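Arginyl-tRNA synthetase, putative (Plasmodium falciparum, PDB 5JLD) probably attaches L-arginine to tRNA(Arg) at the expense of ATP, as a class I aminoacyl-tRNA synthetase of the malaria parasite. Local coordinates at residues N133-F138 with N342-V347; T172-H177 with L266-E271. All coordinates share one frame; numbering follows the deposited sequence.

Interaction 1: N133-F138 with N342-V347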
ATOM      1  N   ASN A 133     -10.512  13.124  -1.568  1.00 47.29           N
ATOM      2  CA  ASN A 133      -9.295  13.434  -0.832  1.00 43.61           C
ATOM      3  C   ASN A 133      -8.913  12.267   0.048  1.00 37.41           C
ATOM      4  O   ASN A 133      -9.684  11.860   0.911  1.00 41.14           O
ATOM      5  CB  ASN A 133      -9.457  14.689   0.033  1.00 34.66           C
ATOM      6  CG  ASN A 133      -9.837  15.921  -0.759  1.00 48.53           C
ATOM      7  OD1 ASN A 133      -9.110  16.357  -1.656  1.00 49.86           O
ATOM      8  ND2 ASN A 133     -10.961  16.531  -0.385  1.00 44.04           N
ATOM      9  N   VAL A 134      -7.709  11.753  -0.149  1.00 38.28           N
ATOM     10  CA  VAL A 134      -7.224  10.653   0.671  1.00 30.65           C
ATOM     11  C   VAL A 134      -6.027  11.098   1.494  1.00 36.93           C
ATOM     12  O   VAL A 134      -5.123  11.766   0.978  1.00 39.69           O
ATOM     13  CB  VAL A 134      -6.812   9.429  -0.213  1.00 33.14           C
ATOM     14  CG1 VAL A 134      -6.115   8.366   0.632  1.00 41.19           C
ATOM     15  CG2 VAL A 134      -8.035   8.838  -0.949  1.00 38.13           C
ATOM     16  N   LEU A 135      -6.011  10.724   2.765  1.00 39.42           N
ATOM     17  CA  LEU A 135      -4.866  11.009   3.613  1.00 41.68           C
ATOM     18  C   LEU A 135      -4.287   9.712   4.152  1.00 39.24           C
ATOM     19  O   LEU A 135      -5.018   8.891   4.682  1.00 37.45           O
ATOM     20  CB  LEU A 135      -5.257  11.941   4.772  1.00 38.05           C
ATOM     21  CG  LEU A 135      -4.119  12.402   5.688  1.00 43.85           C
ATOM     22  CD1 LEU A 135      -4.396  13.819   6.238  1.00 49.88           C
ATOM     23  CD2 LEU A 135      -3.881  11.420   6.837  1.00 38.10           C
ATOM     24  N   VAL A 136      -2.965   9.570   4.056  1.00 37.78           N
ATOM     25  CA  VAL A 136      -2.268   8.413   4.600  1.00 32.16           C
ATOM     26  C   VAL A 136      -1.321   8.867   5.718  1.00 41.43           C
ATOM     27  O   VAL A 136      -0.413   9.683   5.514  1.00 40.95           O
ATOM     28  CB  VAL A 136      -1.488   7.641   3.498  1.00 39.26           C
ATOM     29  CG1 VAL A 136      -0.808   6.385   4.079  1.00 32.75           C
ATOM     30  CG2 VAL A 136      -2.423   7.264   2.328  1.00 32.57           C
ATOM     31  N   ASP A 137      -1.560   8.332   6.907  1.00 38.29           N
ATOM     32  CA  ASP A 137      -0.802   8.648   8.117  1.00 39.88           C
ATOM     33  C   ASP A 137       0.195   7.528   8.360  1.00 40.76           C
ATOM     34  O   ASP A 137      -0.207   6.420   8.696  1.00 41.08           O
ATOM     35  CB  ASP A 137      -1.770   8.806   9.296  1.00 36.98           C
ATOM     36  CG  ASP A 137      -1.095   9.232  10.588  1.00 42.72           C
ATOM     37  OD1 ASP A 137       0.042   8.804  10.889  1.00 47.51           O
ATOM     38  OD2 ASP A 137      -1.729  10.016  11.327  1.00 46.26           O
ATOM     39  N   PHE A 138       1.483   7.805   8.177  1.00 37.56           N
ATOM     40  CA  PHE A 138       2.484   6.759   8.292  1.00 42.45           C
ATOM     41  C   PHE A 138       3.852   7.261   8.733  1.00 44.29           C
ATOM     42  O   PHE A 138       4.085   8.474   8.841  1.00 42.45           O
ATOM     43  CB  PHE A 138       2.600   5.967   6.959  1.00 38.48           C
ATOM     44  CG  PHE A 138       3.105   6.769   5.772  1.00 40.67           C
ATOM     45  CD1 PHE A 138       2.391   7.862   5.277  1.00 41.92           C
ATOM     46  CD2 PHE A 138       4.266   6.378   5.101  1.00 46.17           C
ATOM     47  CE1 PHE A 138       2.848   8.577   4.152  1.00 42.61           C
ATOM     48  CE2 PHE A 138       4.731   7.079   3.977  1.00 41.21           C
ATOM     49  CZ  PHE A 138       4.022   8.183   3.503  1.00 39.87           C
ATOM     50  N   ASN A 342     -11.953  12.192   2.454  1.00 43.87           N
ATOM     51  CA  ASN A 342     -12.973  11.180   2.178  1.00 43.73           C
ATOM     52  C   ASN A 342     -12.491   9.797   2.595  1.00 43.42           C
ATOM     53  O   ASN A 342     -13.282   8.886   2.841  1.00 40.26           O
ATOM     54  CB  ASN A 342     -13.341  11.217   0.710  1.00 44.75           C
ATOM     55  CG  ASN A 342     -13.805  12.594   0.284  1.00 42.57           C
ATOM     56  OD1 ASN A 342     -13.128  13.285  -0.482  1.00 39.34           O
ATOM     57  ND2 ASN A 342     -14.954  13.011   0.805  1.00 41.37           N
ATOM     58  N   CYS A 343     -11.178   9.666   2.729  1.00 41.31           N
ATOM     59  CA  CYS A 343     -10.604   8.433   3.210  1.00 40.18           C
ATOM     60  C   CYS A 343      -9.359   8.744   4.046  1.00 36.77           C
ATOM     61  O   CYS A 343      -8.496   9.511   3.635  1.00 46.28           O
ATOM     62  CB  CYS A 343     -10.277   7.505   2.029  1.00 36.44           C
ATOM     63  SG  CYS A 343      -9.454   5.964   2.459  1.00 62.18           S
ATOM     64  N   VAL A 344      -9.292   8.166   5.238  1.00 33.85           N
ATOM     65  CA  VAL A 344      -8.125   8.343   6.097  1.00 38.29           C
ATOM     66  C   VAL A 344      -7.578   7.009   6.539  1.00 43.50           C
ATOM     67  O   VAL A 344      -8.262   6.197   7.183  1.00 37.11           O
ATOM     68  CB  VAL A 344      -8.421   9.180   7.360  1.00 43.92           C
ATOM     69  CG1 VAL A 344      -7.125   9.441   8.123  1.00 31.81           C
ATOM     70  CG2 VAL A 344      -9.096  10.490   6.995  1.00 43.22           C
ATOM     71  N   ILE A 345      -6.312   6.813   6.223  1.00 38.79           N
ATOM     72  CA  ILE A 345      -5.684   5.543   6.429  1.00 34.33           C
ATOM     73  C   ILE A 345      -4.564   5.698   7.434  1.00 40.17           C
ATOM     74  O   ILE A 345      -3.675   6.493   7.229  1.00 39.90           O
ATOM     75  CB  ILE A 345      -5.147   4.989   5.084  1.00 36.85           C
ATOM     76  CG1 ILE A 345      -6.313   4.673   4.139  1.00 34.65           C
ATOM     77  CG2 ILE A 345      -4.263   3.795   5.320  1.00 37.49           C
ATOM     78  CD1 ILE A 345      -5.883   4.544   2.649  1.00 35.11           C
ATOM     79  N   TYR A 346      -4.635   4.948   8.524  1.00 42.04           N
ATOM     80  CA  TYR A 346      -3.606   4.932   9.545  1.00 37.35           C
ATOM     81  C   TYR A 346      -2.743   3.676   9.434  1.00 44.35           C
ATOM     82  O   TYR A 346      -3.212   2.580   9.704  1.00 40.83           O
ATOM     83  CB  TYR A 346      -4.245   4.992  10.927  1.00 42.90           C
ATOM     84  CG  TYR A 346      -4.910   6.313  11.227  1.00 47.85           C
ATOM     85  CD1 TYR A 346      -6.207   6.565  10.796  1.00 46.33           C
ATOM     86  CD2 TYR A 346      -4.241   7.310  11.949  1.00 47.07           C
ATOM     87  CE1 TYR A 346      -6.827   7.773  11.069  1.00 45.05           C
ATOM     88  CE2 TYR A 346      -4.859   8.542  12.229  1.00 40.44           C
ATOM     89  CZ  TYR A 346      -6.152   8.752  11.780  1.00 39.54           C
ATOM     90  OH  TYR A 346      -6.794   9.925  12.029  1.00 41.27           O
ATOM     91  N   VAL A 347      -1.484   3.841   9.048  1.00 41.48           N
ATOM     92  CA  VAL A 347      -0.557   2.718   8.954  1.00 44.47           C
ATOM     93  C   VAL A 347       0.204   2.576  10.274  1.00 44.83           C
ATOM     94  O   VAL A 347       1.035   3.423  10.572  1.00 46.35           O
ATOM     95  CB  VAL A 347       0.453   2.924   7.784  1.00 40.05           C
ATOM     96  CG1 VAL A 347       1.508   1.833   7.783  1.00 38.90           C
ATOM     97  CG2 VAL A 347      -0.268   3.011   6.461  1.00 36.67           C
TER
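Val-134 to Asp-137 pair with Cys-343 to Tyr-346 as neighbouring parallel strands in the middle of the Rossmann-type sheet at the core of the class I synthetase catalytic domain. The short strand axes approach to 4.8 Å and run 12° apart. Backbone bonds alternate across the pair: Leu-135 N gives to Cys-343 O, Ile-345 N to Leu-135 O, Asp-137 N to Ile-345 O at 2.8 Å, and Val-347 N to Asp-137 O. The Asp-137 bond is almost straight.

At the N-terminal end two asparagines close the pair. Asn-133 O accepts both Asn-342 N, at 2.8 Å, and Cys-343 N, at 3.2 Å. In return the side-chain OD1 of Asn-342 receives Asn-133 N on a lone pair, at 2.8 Å. The amide of Asn-133 bonds elsewhere, through OD1 to Asn-171 and through ND2 to Asn-340.

Apolar side chains divide between the two faces. Val-134, Val-136, Cys-343 and Ile-345 share one face, where helix 149-167 packs on Val-136 and Ile-345; CG2 of Val-134 lies 4.0 Å from CB of Cys-343. Leu-135 and Val-344 lie side by side on the other, which helix 326-337 covers, with CD2 of Leu-135 meeting CG1 of Val-344. Beyond the last bridge, CB of Phe-138 rests 3.8 Å from CB of Val-347.

Asp-137 and Tyr-346 also lie on the Leu-135 face. With CG anti to the backbone N (chi1 -176°), the Asp-137 carboxylate reaches the tyrosine ring, their planes 32° apart. Its OD2 forms a salt bridge with Arg-335 and sits obliquely to the ring, 3.6 Å from Tyr-346 CE2.

Interaction 2: T172-H177 with L266-E271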
ATOM      1  N   THR A 172      -3.724  13.006  -2.835  1.00 36.45           N
ATOM      2  CA  THR A 172      -3.259  12.160  -1.734  1.00 39.35           C
ATOM      3  C   THR A 172      -2.379  12.926  -0.758  1.00 39.10           C
ATOM      4  O   THR A 172      -1.378  13.520  -1.174  1.00 46.93           O
ATOM      5  CB  THR A 172      -2.489  10.952  -2.295  1.00 38.38           C
ATOM      6  OG1 THR A 172      -3.295  10.338  -3.302  1.00 45.48           O
ATOM      7  CG2 THR A 172      -2.199   9.938  -1.207  1.00 40.87           C
ATOM      8  N   HIS A 173      -2.759  12.949   0.524  1.00 37.12           N
ATOM      9  CA  HIS A 173      -1.967  13.664   1.533  1.00 38.44           C
ATOM     10  C   HIS A 173      -1.015  12.687   2.213  1.00 42.60           C
ATOM     11  O   HIS A 173      -1.455  11.771   2.912  1.00 44.79           O
ATOM     12  CB  HIS A 173      -2.850  14.328   2.608  1.00 41.89           C
ATOM     13  CG  HIS A 173      -3.820  15.342   2.089  1.00 52.53           C
ATOM     14  ND1 HIS A 173      -3.514  16.682   1.970  1.00 52.12           N
ATOM     15  CD2 HIS A 173      -5.110  15.217   1.682  1.00 54.87           C
ATOM     16  CE1 HIS A 173      -4.562  17.334   1.499  1.00 49.37           C
ATOM     17  NE2 HIS A 173      -5.543  16.468   1.320  1.00 54.59           N
ATOM     18  N   ARG A 174       0.280  12.886   2.007  1.00 40.53           N
ATOM     19  CA  ARG A 174       1.313  12.123   2.703  1.00 45.87           C
ATOM     20  C   ARG A 174       1.662  12.795   4.047  1.00 50.64           C
ATOM     21  O   ARG A 174       2.329  13.841   4.082  1.00 44.09           O
ATOM     22  CB  ARG A 174       2.555  12.012   1.828  1.00 42.86           C
ATOM     23  CG  ARG A 174       2.269  11.378   0.483  1.00 43.85           C
ATOM     24  CD  ARG A 174       3.381  11.686  -0.496  1.00 46.66           C
ATOM     25  NE  ARG A 174       3.412  10.668  -1.543  1.00 46.70           N
ATOM     26  CZ  ARG A 174       4.223   9.619  -1.514  1.00 41.17           C
ATOM     27  NH1 ARG A 174       5.042   9.468  -0.482  1.00 38.77           N
ATOM     28  NH2 ARG A 174       4.193   8.708  -2.494  1.00 41.32           N
ATOM     29  N   VAL A 175       1.230  12.187   5.149  1.00 44.65           N
ATOM     30  CA  VAL A 175       1.340  12.852   6.441  1.00 44.83           C
ATOM     31  C   VAL A 175       2.137  12.060   7.473  1.00 42.22           C
ATOM     32  O   VAL A 175       1.838  10.923   7.786  1.00 39.78           O
ATOM     33  CB  VAL A 175      -0.048  13.166   7.011  1.00 50.37           C
ATOM     34  CG1 VAL A 175       0.077  13.749   8.424  1.00 46.76           C
ATOM     35  CG2 VAL A 175      -0.765  14.159   6.105  1.00 43.13           C
ATOM     36  N   ASN A 176       3.159  12.706   8.011  1.00 43.82           N
ATOM     37  CA  ASN A 176       3.994  12.127   9.041  1.00 40.80           C
ATOM     38  C   ASN A 176       3.680  12.751  10.405  1.00 41.67           C
ATOM     39  O   ASN A 176       4.115  13.863  10.664  1.00 39.85           O
ATOM     40  CB  ASN A 176       5.470  12.332   8.671  1.00 44.67           C
ATOM     41  CG  ASN A 176       6.407  11.483   9.502  1.00 46.89           C
ATOM     42  OD1 ASN A 176       5.983  10.789  10.430  1.00 49.94           O
ATOM     43  ND2 ASN A 176       7.688  11.517   9.160  1.00 39.86           N
ATOM     44  N   HIS A 177       2.917  12.032  11.235  1.00 38.74           N
ATOM     45  CA  HIS A 177       2.494  12.454  12.578  1.00 39.09           C
ATOM     46  C   HIS A 177       3.634  12.243  13.573  1.00 41.85           C
ATOM     47  O   HIS A 177       3.608  11.312  14.378  1.00 40.42           O
ATOM     48  CB  HIS A 177       1.237  11.671  13.006  1.00 37.11           C
ATOM     49  CG  HIS A 177       0.588  12.149  14.276  1.00 51.20           C
ATOM     50  ND1 HIS A 177      -0.433  13.072  14.286  1.00 50.01           N
ATOM     51  CD2 HIS A 177       0.761  11.763  15.568  1.00 51.69           C
ATOM     52  CE1 HIS A 177      -0.830  13.273  15.535  1.00 51.25           C
ATOM     53  NE2 HIS A 177      -0.129  12.482  16.325  1.00 45.83           N
ATOM     54  N   LEU A 266      15.546   6.432   1.049  1.00 44.36           N
ATOM     55  CA  LEU A 266      14.416   5.622   0.612  1.00 49.65           C
ATOM     56  C   LEU A 266      13.619   6.220  -0.565  1.00 46.61           C
ATOM     57  O   LEU A 266      12.737   5.560  -1.124  1.00 46.86           O
ATOM     58  CB  LEU A 266      13.475   5.390   1.799  1.00 50.02           C
ATOM     59  CG  LEU A 266      14.018   4.521   2.934  1.00 52.03           C
ATOM     60  CD1 LEU A 266      13.039   4.492   4.110  1.00 42.20           C
ATOM     61  CD2 LEU A 266      14.319   3.102   2.427  1.00 49.20           C
ATOM     62  N   ASP A 267      13.948   7.453  -0.936  1.00 47.92           N
ATOM     63  CA  ASP A 267      13.200   8.204  -1.945  0.56 51.84           C
ATOM     64  C   ASP A 267      11.718   8.285  -1.584  1.00 49.87           C
ATOM     65  O   ASP A 267      10.845   8.054  -2.423  1.00 57.78           O
ATOM     66  CB  ASP A 267      13.384   7.581  -3.334  0.56 52.67           C
ATOM     67  CG  ASP A 267      14.733   7.908  -3.941  0.56 59.55           C
ATOM     68  OD1 ASP A 267      14.872   9.004  -4.522  0.56 62.92           O
ATOM     69  OD2 ASP A 267      15.658   7.077  -3.837  0.56 65.37           O
ATOM     70  N   ILE A 268      11.439   8.609  -0.325  1.00 56.29           N
ATOM     71  CA  ILE A 268      10.064   8.720   0.166  1.00 54.83           C
ATOM     72  C   ILE A 268       9.799  10.096   0.759  1.00 57.06           C
ATOM     73  O   ILE A 268      10.435  10.496   1.729  1.00 50.99           O
ATOM     74  CB  ILE A 268       9.753   7.651   1.237  1.00 51.87           C
ATOM     75  CG1 ILE A 268       9.842   6.247   0.627  1.00 52.96           C
ATOM     76  CG2 ILE A 268       8.371   7.905   1.870  1.00 45.02           C
ATOM     77  CD1 ILE A 268       9.619   5.131   1.605  1.00 46.12           C
ATOM     78  N   LYS A 269       8.846  10.818   0.191  1.00 56.81           N
ATOM     79  CA  LYS A 269       8.538  12.135   0.712  1.00 55.47           C
ATOM     80  C   LYS A 269       7.220  12.146   1.480  1.00 52.45           C
ATOM     81  O   LYS A 269       6.231  11.521   1.089  1.00 45.46           O
ATOM     82  CB  LYS A 269       8.513  13.155  -0.428  1.00 64.76           C
ATOM     83  CG  LYS A 269       9.832  13.218  -1.181  1.00 70.25           C
ATOM     84  CD  LYS A 269       9.938  14.471  -2.020  1.00 74.74           C
ATOM     85  CE  LYS A 269      11.322  14.595  -2.637  1.00 75.79           C
ATOM     86  NZ  LYS A 269      12.352  14.992  -1.630  1.00 81.90           N
ATOM     87  N   LEU A 270       7.230  12.874   2.587  1.00 53.36           N
ATOM     88  CA  LEU A 270       6.051  13.082   3.418  1.00 52.09           C
ATOM     89  C   LEU A 270       6.157  14.295   4.325  1.00 47.73           C
ATOM     90  O   LEU A 270       7.247  14.737   4.682  1.00 49.23           O
ATOM     91  CB  LEU A 270       5.742  11.831   4.243  1.00 49.95           C
ATOM     92  CG  LEU A 270       6.878  11.065   4.928  1.00 51.51           C
ATOM     93  CD1 LEU A 270       7.557  11.746   5.991  1.00 66.38           C
ATOM     94  CD2 LEU A 270       6.195   9.858   5.559  1.00 57.51           C
ATOM     95  N   GLU A 271       4.999  14.825   4.687  1.00 48.31           N
ATOM     96  CA  GLU A 271       4.919  16.127   5.332  1.00 42.89           C
ATOM     97  C   GLU A 271       4.850  16.007   6.845  1.00 45.72           C
ATOM     98  O   GLU A 271       3.921  15.401   7.377  1.00 50.08           O
ATOM     99  CB  GLU A 271       3.688  16.893   4.821  1.00 39.94           C
ATOM    100  CG  GLU A 271       3.413  18.167   5.632  1.00 56.37           C
ATOM    101  CD  GLU A 271       2.179  18.934   5.181  1.00 63.50           C
ATOM    102  OE1 GLU A 271       1.324  18.350   4.480  1.00 59.51           O
ATOM    103  OE2 GLU A 271       2.065  20.131   5.541  1.00 72.51           O
TER
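The edge of the parallel sheet is completed here, where the chain leaving helix 242-265 comes alongside strand 171-176. Backbone bonds join the two around the parallel bridge of Val-175 and Glu-271: Glu-271 N gives to Arg-174 O, and Asn-176 N to Glu-271 O, each at 2.9 Å. Both donors stand well above the carbonyl planes of their acceptors.

Before this junction, a Schellman motif with Asp-267 at positive phi ends the helix; the chain then runs on to strand 271-272, an outermost strand of the parallel sheet in the Rossmann-type catalytic domain. The Arg-174 side chain reaches along the approaching loop, extended from CG to NE, and its NH1 gives a bent bond of 2.8 Å, 140° at the hydrogen, to Lys-269 O. This oxygen lies at the guanidinium edge, tilted 23° from its plane. Salt bridges from NE to Glu-166 and from NH1 to Asp-159 tie the same group to helix 149-167.

Leu-270 CB packs 4.0 Å from Arg-174 CB. Farther out, CD1 of Leu-270 crosses the Asn-176 side chain, 3.4 Å from its CB, while the Asn-176 amide bonds through ND2 to Tyr-263 and through OD1 to Ser-140 N.

How the interactions relate
Both contacts belong to one parallel sheet, and strands 133-137 and 171-176 are neighbours in it, joined by bonds such as Val-134 O to His-173 N at 2.7 Å. Interaction 1 lies inside the sheet and is mostly buried, with long parallel pairing and hydrophobic faces covered by helices. Interaction 2 lies at the edge and is partly buried; there the pairing shrinks to a single bridge, and an arginine side chain gripping a loop carbonyl supplements it. Phe-138 links the two directly, its CZ packing 3.4 Å from Leu-270 CD2. Along the chain, 172-177 and 266-271 both fall within the loop closed by interaction 1.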